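Local structure of N-carbamoylsarcosine amidase related protein (Thermoplasma acidophilum, 3EEF) at residues V48-S51 with P57-R60; Y86-H91 with G98-M103; V11-F14 with R18-T21; S94-T99 with L132-R137; I122-T127 with D155-V160. The protein probably hydrolyses N-carbamoylsarcosine as a zinc-binding member of the isochorismatase-like cysteine hydrolases. All coordinates share one frame; numbering follows the deposited sequence.

Contact 1: residues V48-S51 with P57-R60; sequences VNDS and PEIR. With ZN (zinc ion), chain C.
Asp50 and Glu58 meet across a zinc ion in a metal-bridged contact at the carboxyl end of strand 45-50, within the parallel sheet of this isochorismatase-type alpha/beta fold. Glu58 comes from the segment that leads into helix 59-62, which follows strand 45-50 and precedes strand 86-90 in a beta-alpha-beta unit. There is little direct packing: the CA atoms of the two residues are 10.9 Å apart, and the metal spans the gap. The carboxylates come from opposite directions with their planes turned 77° against each other, and each gives the ion one oxygen. Asp50 OD1 turns from the metal to a salt bridge with Lys90, which should help fix the rotation of the carboxylate and leave OD2 for the zinc. Glu58 reaches inward because its chain runs extended beyond CG, which lies between the backbone N and the carbonyl carbon (chi1 86°). His52 and His65 complete the site, each through NE2. The two carboxylates would formally balance the double charge of the ion, the imidazoles being neutral donors. Asp50 OD2 and Glu58 OE1 each sit 2.0 Å from the zinc ion and stand 3.9 Å from each other across it.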
# COMPACT_ATOMS: atom_id res chain seq x y z
N VAL A 48 17.68 4.84 3.20
CA VAL A 48 16.34 5.24 3.58
C VAL A 48 16.46 6.09 4.87
O VAL A 48 16.80 5.57 5.91
CB VAL A 48 15.38 4.02 3.74
CG1 VAL A 48 15.10 3.38 2.43
CG2 VAL A 48 15.99 2.96 4.62
N ASN A 49 16.17 7.39 4.78
CA ASN A 49 16.40 8.38 5.84
C ASN A 49 15.16 9.13 6.24
O ASN A 49 14.45 9.69 5.39
CB ASN A 49 17.40 9.41 5.35
CG ASN A 49 18.60 8.77 4.77
OD1 ASN A 49 19.22 7.92 5.40
ND2 ASN A 49 18.94 9.13 3.54
N ASP A 50 14.88 9.16 7.54
CA ASP A 50 13.87 10.06 8.06
C ASP A 50 14.03 11.46 7.46
O ASP A 50 15.14 11.98 7.37
CB ASP A 50 13.92 10.12 9.58
CG ASP A 50 13.10 9.00 10.25
OD1 ASP A 50 12.42 8.23 9.52
OD2 ASP A 50 13.10 8.93 11.50
N SER A 51 12.93 12.02 6.99
CA SER A 51 12.92 13.38 6.44
C SER A 51 11.56 13.98 6.80
O SER A 51 10.71 14.20 5.94
CB SER A 51 13.15 13.32 4.91
OG SER A 51 13.08 14.59 4.27
N PRO A 57 2.99 11.36 11.86
CA PRO A 57 2.36 10.69 13.02
C PRO A 57 3.29 10.51 14.20
O PRO A 57 2.88 10.69 15.34
CB PRO A 57 1.98 9.32 12.46
CG PRO A 57 1.82 9.56 10.98
CD PRO A 57 2.84 10.58 10.62
N GLU A 58 4.55 10.17 13.92
CA GLU A 58 5.46 9.83 15.01
C GLU A 58 6.07 11.05 15.75
O GLU A 58 6.75 10.86 16.76
CB GLU A 58 6.56 8.90 14.51
CG GLU A 58 7.72 9.62 13.92
CD GLU A 58 8.70 8.67 13.28
OE1 GLU A 58 9.86 8.73 13.68
OE2 GLU A 58 8.30 7.89 12.38
N ILE A 59 5.83 12.26 15.25
CA ILE A 59 6.35 13.48 15.87
C ILE A 59 5.72 13.78 17.24
O ILE A 59 6.43 14.20 18.18
CB ILE A 59 6.20 14.70 14.94
CG1 ILE A 59 7.04 14.49 13.68
CG2 ILE A 59 6.62 15.96 15.64
CD1 ILE A 59 8.54 14.16 13.93
N ARG A 60 4.42 13.51 17.36
CA ARG A 60 3.74 13.47 18.65
C ARG A 60 4.48 12.57 19.65
O ARG A 60 4.57 12.89 20.83
CB ARG A 60 2.31 12.96 18.43
ZN ZN C . 11.56 9.24 12.78

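Contact 2: residues Y86-H91 with G98-M103; sequences YVLEKH and GTNLDM
Thr99, whose methyl group packs on Lys90, accepts a hydrogen bond at its hydroxyl: Leu101 N donates to Thr99 OG1 over 3.2 Å at 157°, closing an ST turn. Gly95 O also lies beside the hydroxyl, at a separation too short to be relied on. With OG1 set between the backbone N and the carbonyl carbon (chi1 74°), CG2 falls beside the N and faces the strand. There Thr99 CG2 lies 3.7 Å from Glu89 O and 3.9 Å from Lys90 CB. Leu88 carries the rest of the apolar contact. One branch, CD2, rests 3.8 Å from Leu101 CB and covers the first turn of the helix, while Leu88 CG meets Asn100 OD1 at 3.5 Å. Asn100 occupies the N-cap position without making a capping bond; its ND2 instead forms a weak hydrogen bond with Tyr53 OH of the third subunit. This is the strand-to-helix joint of a beta-alpha-beta crossover: strand 86-90, outermost in the parallel sheet of the chain, passes through a loop into helix 101-107, which packs back over it and leads on to strand 112-116. Lys90 directs its amino end away from the helix, to Asp50 and the carbonyls of Ala92 and Tyr93. With Asp9 and Cys123 nearby, its placement is consistent with the Asp-Lys-Cys catalytic triad of cysteine hydrolases of this family. Between the two segments a water donates to both backbones, 2.9 Å from Glu89 O and 3.1 Å from Gly98 O, and sits in the plane of the His91 ring at its edge.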
# COMPACT_ATOMS: atom_id res chain seq x y z
N TYR A 86 20.92 4.66 -4.29
CA TYR A 86 19.63 5.31 -4.14
C TYR A 86 19.48 6.02 -2.75
O TYR A 86 19.94 5.50 -1.74
CB TYR A 86 18.55 4.26 -4.37
CG TYR A 86 18.56 3.66 -5.77
CD1 TYR A 86 17.71 4.14 -6.73
CD2 TYR A 86 19.42 2.61 -6.12
CE1 TYR A 86 17.66 3.60 -7.99
CE2 TYR A 86 19.40 2.05 -7.40
CZ TYR A 86 18.49 2.56 -8.33
OH TYR A 86 18.41 2.10 -9.62
N VAL A 87 18.90 7.23 -2.73
CA VAL A 87 18.66 7.95 -1.46
C VAL A 87 17.16 8.31 -1.38
O VAL A 87 16.64 9.06 -2.22
CB VAL A 87 19.51 9.21 -1.32
CG1 VAL A 87 19.28 9.88 0.07
CG2 VAL A 87 21.00 8.90 -1.55
N LEU A 88 16.48 7.73 -0.38
CA LEU A 88 15.05 7.83 -0.21
C LEU A 88 14.75 8.60 1.09
O LEU A 88 15.47 8.45 2.12
CB LEU A 88 14.40 6.44 -0.14
CG LEU A 88 14.00 5.66 -1.40
CD1 LEU A 88 15.07 5.79 -2.49
CD2 LEU A 88 13.70 4.18 -1.11
N GLU A 89 13.73 9.45 1.01
CA GLU A 89 13.20 10.13 2.18
C GLU A 89 12.05 9.30 2.67
O GLU A 89 11.23 8.86 1.87
CB GLU A 89 12.71 11.54 1.83
CG GLU A 89 13.81 12.54 1.50
CD GLU A 89 13.24 13.82 0.91
OE1 GLU A 89 12.40 14.44 1.57
OE2 GLU A 89 13.61 14.18 -0.22
N LYS A 90 11.98 9.08 3.98
CA LYS A 90 10.87 8.37 4.58
C LYS A 90 10.25 9.20 5.73
O LYS A 90 10.93 10.03 6.33
CB LYS A 90 11.32 6.99 5.07
CG LYS A 90 12.25 6.97 6.30
CD LYS A 90 12.51 5.52 6.73
CE LYS A 90 13.33 5.44 7.99
NZ LYS A 90 12.50 5.54 9.25
N HIS A 91 8.98 8.95 6.01
CA HIS A 91 8.23 9.68 7.03
C HIS A 91 7.69 8.82 8.20
O HIS A 91 7.00 9.35 9.08
CB HIS A 91 7.06 10.41 6.35
CG HIS A 91 7.51 11.57 5.52
ND1 HIS A 91 7.62 12.85 6.04
CD2 HIS A 91 7.95 11.63 4.24
CE1 HIS A 91 8.08 13.65 5.10
NE2 HIS A 91 8.29 12.94 4.00
N GLY A 98 5.15 4.60 2.42
CA GLY A 98 5.11 5.84 1.66
C GLY A 98 6.33 6.11 0.81
O GLY A 98 6.60 7.27 0.48
N THR A 99 7.11 5.07 0.50
CA THR A 99 8.33 5.24 -0.29
C THR A 99 8.27 4.40 -1.55
O THR A 99 7.36 3.61 -1.76
CB THR A 99 9.64 4.86 0.49
OG1 THR A 99 9.79 3.43 0.64
CG2 THR A 99 9.68 5.51 1.88
N ASN A 100 9.28 4.54 -2.38
CA ASN A 100 9.40 3.70 -3.57
C ASN A 100 10.46 2.62 -3.39
O ASN A 100 11.07 2.13 -4.37
CB ASN A 100 9.67 4.58 -4.79
CG ASN A 100 10.96 5.35 -4.67
OD1 ASN A 100 11.29 5.88 -3.61
ND2 ASN A 100 11.69 5.43 -5.79
N LEU A 101 10.68 2.21 -2.14
CA LEU A 101 11.71 1.22 -1.88
C LEU A 101 11.36 -0.06 -2.61
O LEU A 101 12.21 -0.67 -3.23
CB LEU A 101 11.88 0.96 -0.38
CG LEU A 101 12.85 -0.12 0.05
CD1 LEU A 101 14.25 0.16 -0.48
CD2 LEU A 101 12.83 -0.21 1.57
N ASP A 102 10.11 -0.48 -2.53
CA ASP A 102 9.75 -1.75 -3.10
C ASP A 102 9.95 -1.69 -4.61
O ASP A 102 10.41 -2.64 -5.22
CB ASP A 102 8.31 -2.11 -2.73
CG ASP A 102 7.96 -3.52 -3.14
OD1 ASP A 102 8.71 -4.44 -2.76
OD2 ASP A 102 6.96 -3.67 -3.87
N MSE A 103 9.66 -0.55 -5.21
CA MSE A 103 9.84 -0.40 -6.65
C MSE A 103 11.28 -0.68 -7.07
O MSE A 103 11.53 -1.42 -8.03
CB MSE A 103 9.46 1.01 -7.08
CG MSE A 103 8.00 1.33 -6.94
SE MSE A 103 7.49 3.03 -7.80
CE MSE A 103 7.90 2.50 -9.70
O HOH W 1 8.50 9.63 1.31

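Contact 3: residues V11-F14 with R18-T21; sequences VNEF and RLAT
Glu13 and Arg18 run side by side in the same direction and form a salt bridge through one carboxylate oxygen, Glu13 OE2, which lies 3.0 Å from Arg18 NE. Arg18 NH2 also reaches this oxygen, but both hydrogen bonds are weak and bent, as NE and NH2 share the one acceptor; the carboxylate and guanidinium planes stand 71° apart. The backbone adds a firmer link: Leu19 N donates to Glu13 O over 2.9 Å. Beside it, the Leu19 side chain lies along Phe14 and brings its CD1 branch to 3.5 Å from Phe14 CE1. The leucine also touches the arginine, its CG lying over one face of the Arg18 guanidinium. A CA-H...O contact from Ala20 CA to Phe14 O, 3.5 Å long and 171° at the hydrogen, continues the backbone pairing one residue further.

Outside this shell, Ser66 N holds the other carboxylate oxygen, Glu13 OE1. The glutamate can span both partners because its CG is trans to the backbone N (chi1 179°) and the chain beyond is extended. Arg64 O receives a second, weak bond from Arg18 NH2. At the far end Thr21 takes the N-cap position of helix 22-40, its hydroxyl bonding Ala24 N. Glu13 and Phe14 both pack on the zinc ligand His65, with the nearest atom of the Phe14 side chain about 5 Å from the metal, so that the short helix 12-15 borders the zinc site, with loop 18-21 folded behind it.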
# COMPACT_ATOMS: atom_id res chain seq x y z
N VAL A 11 22.03 8.89 9.80
CA VAL A 11 21.96 10.33 9.58
C VAL A 11 22.56 11.08 10.77
O VAL A 11 22.70 10.52 11.85
CB VAL A 11 20.50 10.80 9.28
CG1 VAL A 11 19.97 10.03 8.06
CG2 VAL A 11 19.57 10.58 10.50
N ASN A 12 22.94 12.33 10.53
CA ASN A 12 23.70 13.15 11.48
C ASN A 12 23.11 13.23 12.88
O ASN A 12 23.82 13.12 13.85
CB ASN A 12 23.89 14.57 10.92
CG ASN A 12 24.96 14.62 9.83
OD1 ASN A 12 25.95 13.88 9.89
ND2 ASN A 12 24.77 15.48 8.85
N GLU A 13 21.81 13.42 12.98
CA GLU A 13 21.23 13.62 14.30
C GLU A 13 21.35 12.39 15.17
O GLU A 13 21.41 12.53 16.38
CB GLU A 13 19.77 14.06 14.20
CG GLU A 13 19.08 14.26 15.56
CD GLU A 13 17.79 15.02 15.42
OE1 GLU A 13 17.44 15.39 14.28
OE2 GLU A 13 17.13 15.25 16.45
N PHE A 14 21.37 11.19 14.58
CA PHE A 14 21.48 9.97 15.38
C PHE A 14 22.92 9.49 15.59
O PHE A 14 23.15 8.63 16.45
CB PHE A 14 20.65 8.83 14.77
CG PHE A 14 19.15 9.05 14.84
CD1 PHE A 14 18.51 9.20 16.04
CD2 PHE A 14 18.39 9.05 13.68
CE1 PHE A 14 17.12 9.39 16.10
CE2 PHE A 14 17.01 9.22 13.72
CZ PHE A 14 16.37 9.39 14.93
N ARG A 18 22.06 15.61 17.98
CA ARG A 18 21.27 15.74 19.20
C ARG A 18 20.95 14.38 19.88
O ARG A 18 20.90 14.30 21.11
CB ARG A 18 19.99 16.53 18.87
CG ARG A 18 19.10 16.87 20.04
CD ARG A 18 17.89 17.68 19.60
NE ARG A 18 16.85 16.85 19.00
CZ ARG A 18 16.06 16.01 19.69
NH1 ARG A 18 16.17 15.89 20.99
NH2 ARG A 18 15.14 15.29 19.04
N LEU A 19 20.76 13.33 19.09
CA LEU A 19 20.43 12.01 19.65
C LEU A 19 21.57 11.01 19.45
O LEU A 19 21.36 9.80 19.46
CB LEU A 19 19.11 11.49 19.07
CG LEU A 19 17.83 12.17 19.54
CD1 LEU A 19 16.64 11.79 18.62
CD2 LEU A 19 17.53 11.81 21.00
N ALA A 20 22.78 11.52 19.30
CA ALA A 20 23.98 10.71 19.18
C ALA A 20 24.20 9.82 20.40
O ALA A 20 24.01 10.27 21.55
CB ALA A 20 25.20 11.61 18.94
N THR A 21 24.58 8.56 20.15
CA THR A 21 25.04 7.60 21.18
C THR A 21 26.28 6.85 20.66
O THR A 21 26.52 6.83 19.45
CB THR A 21 24.01 6.50 21.51
OG1 THR A 21 23.92 5.62 20.38
CG2 THR A 21 22.62 7.10 21.85

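Contact 4: residues S94-T99 with L132-R137; sequences SGFYGT and LYRNYR
Phe96 and Arg134 share the same first torsion, chi1 -69° and -73°, each CG lying opposite the carbonyl carbon, and Arg134 then stays extended from CG to NE. From facing backbones the two side chains slide past one another in opposite directions. Arg134 CD rests 3.7 Å from Phe96 CD1, and the guanidinium, tilted 22° from the ring plane, passes beyond the ring until one of its faces covers Phe96 CB. It is the aliphatic part of the arginine that meets the ring, while the charged end is held by a hydrogen bond from NH1 to Asp130 O. Tyr136 closes in more loosely, with Tyr136 CE2 4.3 Å from Phe96 CE1; its hydroxyl is hydrogen-bonded to Asp102 OD1.

Two turns hold Phe96 in place. Phe96 N donates to Ser94 OG over 3.0 Å in an ST turn, which also puts that oxygen at the ring edge, in plane. From Phe96 to Thr99 the chain makes a type II beta turn, with Gly98 at positive phi. Tyr97, in this loop, meets Tyr133 of the second subunit. On the other side the contact sits where helix 123-133 stops: Asn135 N bonds Leu132 O at 2.9 Å, Tyr136 N returns to Ala131 O, and Asn135 takes positive phi. Arg134 and Tyr136, which precede and follow Asn135 in sequence, both pack on Phe96 at the Schellman motif that ends the helix.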
# COMPACT_ATOMS: atom_id res chain seq x y z
N SER A 94 9.27 2.26 9.06
CA SER A 94 9.62 1.40 7.95
C SER A 94 10.10 2.15 6.72
O SER A 94 9.45 3.09 6.25
CB SER A 94 8.43 0.54 7.53
OG SER A 94 8.78 -0.22 6.39
N GLY A 95 11.21 1.68 6.15
CA GLY A 95 11.70 2.17 4.86
C GLY A 95 10.77 1.99 3.68
O GLY A 95 10.98 2.60 2.64
N PHE A 96 9.73 1.15 3.84
CA PHE A 96 8.76 0.91 2.78
C PHE A 96 7.56 1.82 2.80
O PHE A 96 6.96 2.06 1.76
CB PHE A 96 8.23 -0.50 2.86
CG PHE A 96 9.23 -1.56 2.52
CD1 PHE A 96 9.38 -2.01 1.21
CD2 PHE A 96 10.01 -2.14 3.51
CE1 PHE A 96 10.33 -3.04 0.88
CE2 PHE A 96 10.98 -3.17 3.18
CZ PHE A 96 11.12 -3.60 1.87
N TYR A 97 7.16 2.30 3.99
CA TYR A 97 5.92 3.06 4.07
C TYR A 97 6.01 4.43 3.42
O TYR A 97 6.80 5.34 3.82
CB TYR A 97 5.42 3.24 5.49
CG TYR A 97 3.96 3.69 5.47
CD1 TYR A 97 3.60 5.01 5.73
CD2 TYR A 97 2.95 2.81 5.10
CE1 TYR A 97 2.29 5.43 5.67
CE2 TYR A 97 1.63 3.22 5.04
CZ TYR A 97 1.33 4.54 5.33
OH TYR A 97 0.04 4.95 5.29
N GLY A 98 5.15 4.60 2.42
CA GLY A 98 5.11 5.84 1.66
C GLY A 98 6.33 6.11 0.81
O GLY A 98 6.60 7.27 0.48
N THR A 99 7.11 5.07 0.50
CA THR A 99 8.33 5.24 -0.29
C THR A 99 8.27 4.40 -1.55
O THR A 99 7.36 3.61 -1.76
CB THR A 99 9.64 4.86 0.49
OG1 THR A 99 9.79 3.43 0.64
CG2 THR A 99 9.68 5.51 1.88
N LEU A 132 9.47 -8.85 4.96
CA LEU A 132 8.81 -10.14 5.12
C LEU A 132 7.46 -10.22 4.46
O LEU A 132 7.20 -11.12 3.71
CB LEU A 132 8.65 -10.48 6.59
CG LEU A 132 8.18 -11.92 6.81
CD1 LEU A 132 9.22 -12.91 6.23
CD2 LEU A 132 7.98 -12.17 8.26
N TYR A 133 6.57 -9.29 4.77
CA TYR A 133 5.26 -9.23 4.12
C TYR A 133 5.38 -9.28 2.58
O TYR A 133 4.53 -9.84 1.88
CB TYR A 133 4.55 -7.94 4.48
CG TYR A 133 4.32 -7.64 5.96
CD1 TYR A 133 4.64 -8.54 6.97
CD2 TYR A 133 3.71 -6.44 6.33
CE1 TYR A 133 4.40 -8.25 8.29
CE2 TYR A 133 3.46 -6.15 7.66
CZ TYR A 133 3.81 -7.06 8.62
OH TYR A 133 3.59 -6.77 9.94
N ARG A 134 6.41 -8.64 2.06
CA ARG A 134 6.62 -8.57 0.62
C ARG A 134 7.54 -9.71 0.12
O ARG A 134 8.10 -9.60 -0.96
CB ARG A 134 7.25 -7.21 0.28
CG ARG A 134 6.29 -6.07 0.38
CD ARG A 134 6.98 -4.75 0.58
NE ARG A 134 5.97 -3.73 0.73
CZ ARG A 134 5.32 -3.45 1.85
NH1 ARG A 134 5.58 -4.10 2.98
NH2 ARG A 134 4.37 -2.53 1.83
N ASN A 135 7.71 -10.77 0.91
CA ASN A 135 8.35 -12.01 0.46
C ASN A 135 9.85 -11.91 0.12
O ASN A 135 10.37 -12.76 -0.59
CB ASN A 135 7.59 -12.59 -0.75
CG ASN A 135 7.68 -14.12 -0.86
OD1 ASN A 135 7.59 -14.86 0.14
ND2 ASN A 135 7.83 -14.61 -2.10
N TYR A 136 10.53 -10.90 0.64
CA TYR A 136 11.98 -10.86 0.64
C TYR A 136 12.54 -11.78 1.72
O TYR A 136 11.91 -11.98 2.76
CB TYR A 136 12.48 -9.44 0.90
CG TYR A 136 12.08 -8.50 -0.19
CD1 TYR A 136 12.77 -8.50 -1.40
CD2 TYR A 136 10.99 -7.67 -0.06
CE1 TYR A 136 12.39 -7.67 -2.44
CE2 TYR A 136 10.58 -6.84 -1.10
CZ TYR A 136 11.29 -6.85 -2.29
OH TYR A 136 10.92 -6.03 -3.32
N ARG A 137 13.73 -12.34 1.47
CA ARG A 137 14.53 -12.92 2.56
C ARG A 137 15.30 -11.79 3.22
O ARG A 137 15.54 -10.74 2.60
CB ARG A 137 15.51 -13.98 2.08
CG ARG A 137 14.86 -15.21 1.46
CD ARG A 137 14.09 -16.08 2.48
NE ARG A 137 14.89 -16.43 3.67
CZ ARG A 137 15.96 -17.25 3.69
NH1 ARG A 137 16.41 -17.83 2.58
NH2 ARG A 137 16.59 -17.50 4.85

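Contact 5: residues I122-T127 with D155-V160; sequences ICVRHT and DYFTRV
The Tyr156 ring is covered on both faces: Arg125 NH1 stands 3.6 Å above the centre of one, and Val160 CG2 lies over the other. The arginine guanidinium stacks almost flat on the tyrosine, planes 19° apart, with Arg125 CZ 4.3 Å from the ring centroid, a cation-pi pair. Arg125 starts trans to its own N (chi1 -173°) and bends at chi3, which swings the group across the ring. NE bonded to Ala120 O and NH2 in a salt bridge with Asp150 should fix its rotation. At the far end of the ring, the Tyr156 hydroxyl bonds to Asp121 O of the second subunit.

Phe157 fills the space nearer the sheet. Its tip, CZ, meets Val124 CG1 at 3.6 Å, the two side chains crossing at about a right angle, and also lies 3.8 Å from Arg125 CA. These large groups span segments of helices 123-133 and 153-161 whose axes are 11.4 Å apart and run within 5° of parallel. That is the geometry of neighbouring helices in successive beta-alpha-beta units, here those that lead through strands 112-116, 137-141 and 164-166 of the parallel sheet.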
# COMPACT_ATOMS: atom_id res chain seq x y z
N ILE A 122 13.63 -0.22 16.44
CA ILE A 122 12.63 0.57 15.77
C ILE A 122 12.77 0.45 14.24
O ILE A 122 12.22 -0.49 13.64
CB ILE A 122 12.67 2.03 16.24
CG1 ILE A 122 12.54 2.10 17.78
CG2 ILE A 122 11.56 2.81 15.61
CD1 ILE A 122 12.76 3.54 18.33
N CYS A 123 13.52 1.35 13.60
CA CYS A 123 13.39 1.47 12.15
C CYS A 123 13.92 0.25 11.36
O CYS A 123 13.35 -0.12 10.33
CB CYS A 123 14.05 2.75 11.65
SG CYS A 123 13.33 4.31 12.34
N VAL A 124 15.00 -0.37 11.83
CA VAL A 124 15.57 -1.53 11.14
C VAL A 124 14.58 -2.68 11.21
O VAL A 124 14.32 -3.37 10.23
CB VAL A 124 16.96 -1.95 11.73
CG1 VAL A 124 17.35 -3.33 11.23
CG2 VAL A 124 18.06 -0.89 11.41
N ARG A 125 14.00 -2.84 12.38
CA ARG A 125 13.08 -3.92 12.64
C ARG A 125 11.78 -3.77 11.84
O ARG A 125 11.23 -4.76 11.31
CB ARG A 125 12.79 -3.96 14.13
CG ARG A 125 11.98 -5.15 14.54
CD ARG A 125 11.58 -5.10 15.98
NE ARG A 125 12.72 -5.15 16.89
CZ ARG A 125 12.63 -5.49 18.18
NH1 ARG A 125 11.47 -5.87 18.71
NH2 ARG A 125 13.72 -5.52 18.92
N HIS A 126 11.29 -2.54 11.82
CA HIS A 126 10.07 -2.20 11.10
C HIS A 126 10.23 -2.37 9.60
O HIS A 126 9.38 -2.92 8.93
CB HIS A 126 9.61 -0.79 11.49
CG HIS A 126 8.89 -0.75 12.80
ND1 HIS A 126 9.56 -0.78 14.00
CD2 HIS A 126 7.57 -0.79 13.10
CE1 HIS A 126 8.67 -0.80 14.99
NE2 HIS A 126 7.46 -0.80 14.47
N THR A 127 11.35 -1.90 9.08
CA THR A 127 11.72 -2.20 7.71
C THR A 127 11.76 -3.71 7.45
O THR A 127 11.30 -4.18 6.41
CB THR A 127 13.07 -1.58 7.43
OG1 THR A 127 12.95 -0.18 7.71
CG2 THR A 127 13.50 -1.78 5.95
N ASP A 155 17.57 -12.14 18.79
CA ASP A 155 16.62 -13.26 18.95
C ASP A 155 15.28 -12.99 18.27
O ASP A 155 14.62 -13.91 17.76
CB ASP A 155 16.38 -13.48 20.46
CG ASP A 155 16.15 -14.95 20.83
OD1 ASP A 155 15.05 -15.48 20.57
OD2 ASP A 155 17.06 -15.55 21.44
N TYR A 156 14.86 -11.73 18.31
CA TYR A 156 13.60 -11.31 17.75
C TYR A 156 13.65 -11.37 16.22
O TYR A 156 12.77 -11.98 15.60
CB TYR A 156 13.28 -9.87 18.19
CG TYR A 156 11.86 -9.51 17.92
CD1 TYR A 156 10.89 -9.70 18.89
CD2 TYR A 156 11.47 -9.04 16.67
CE1 TYR A 156 9.57 -9.39 18.64
CE2 TYR A 156 10.16 -8.72 16.42
CZ TYR A 156 9.21 -8.90 17.40
OH TYR A 156 7.89 -8.60 17.17
N PHE A 157 14.68 -10.77 15.63
CA PHE A 157 14.91 -10.88 14.21
C PHE A 157 14.83 -12.32 13.70
O PHE A 157 14.09 -12.61 12.74
CB PHE A 157 16.27 -10.30 13.84
CG PHE A 157 16.24 -8.83 13.65
CD1 PHE A 157 15.58 -8.27 12.59
CD2 PHE A 157 16.89 -8.00 14.52
CE1 PHE A 157 15.56 -6.90 12.41
CE2 PHE A 157 16.85 -6.61 14.33
CZ PHE A 157 16.18 -6.09 13.27
N THR A 158 15.59 -13.20 14.34
CA THR A 158 15.70 -14.60 13.92
C THR A 158 14.39 -15.37 14.13
O THR A 158 13.92 -16.09 13.25
CB THR A 158 16.91 -15.34 14.61
OG1 THR A 158 16.81 -15.27 16.05
CG2 THR A 158 18.25 -14.73 14.19
N ARG A 159 13.77 -15.19 15.29
CA ARG A 159 12.56 -15.94 15.62
C ARG A 159 11.31 -15.40 14.88
O ARG A 159 10.42 -16.17 14.52
CB ARG A 159 12.34 -15.96 17.12
N VAL A 160 11.24 -14.09 14.67
CA VAL A 160 10.03 -13.47 14.14
C VAL A 160 10.07 -13.12 12.64
O VAL A 160 9.05 -13.18 11.95
CB VAL A 160 9.65 -12.23 14.94
CG1 VAL A 160 8.33 -11.62 14.34
CG2 VAL A 160 9.53 -12.61 16.43

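Overall arrangement
Along the chain contact 3 comes first, then contacts 1 and 2, while contacts 4 and 5 interleave and share helix 123-133. Contacts 1 and 2 share the sheet through neighbouring strands 45-50 and 86-90; their centres are 13 Å apart, and a probable hydrogen bond between Ser51 OG and Glu89 OE1, 2.8 Å, joins them. Contacts 2 and 4 share Gly98 and Thr99, with centres 10 Å apart. Lys90 NZ also approaches Cys123 SG of contact 5 to 3.4 Å, so the zinc site and the probable catalytic centre adjoin. Contact 3 flanks the zinc, its centre about 25 Å from that of contact 4. Contacts 4 and 5 both border the second subunit.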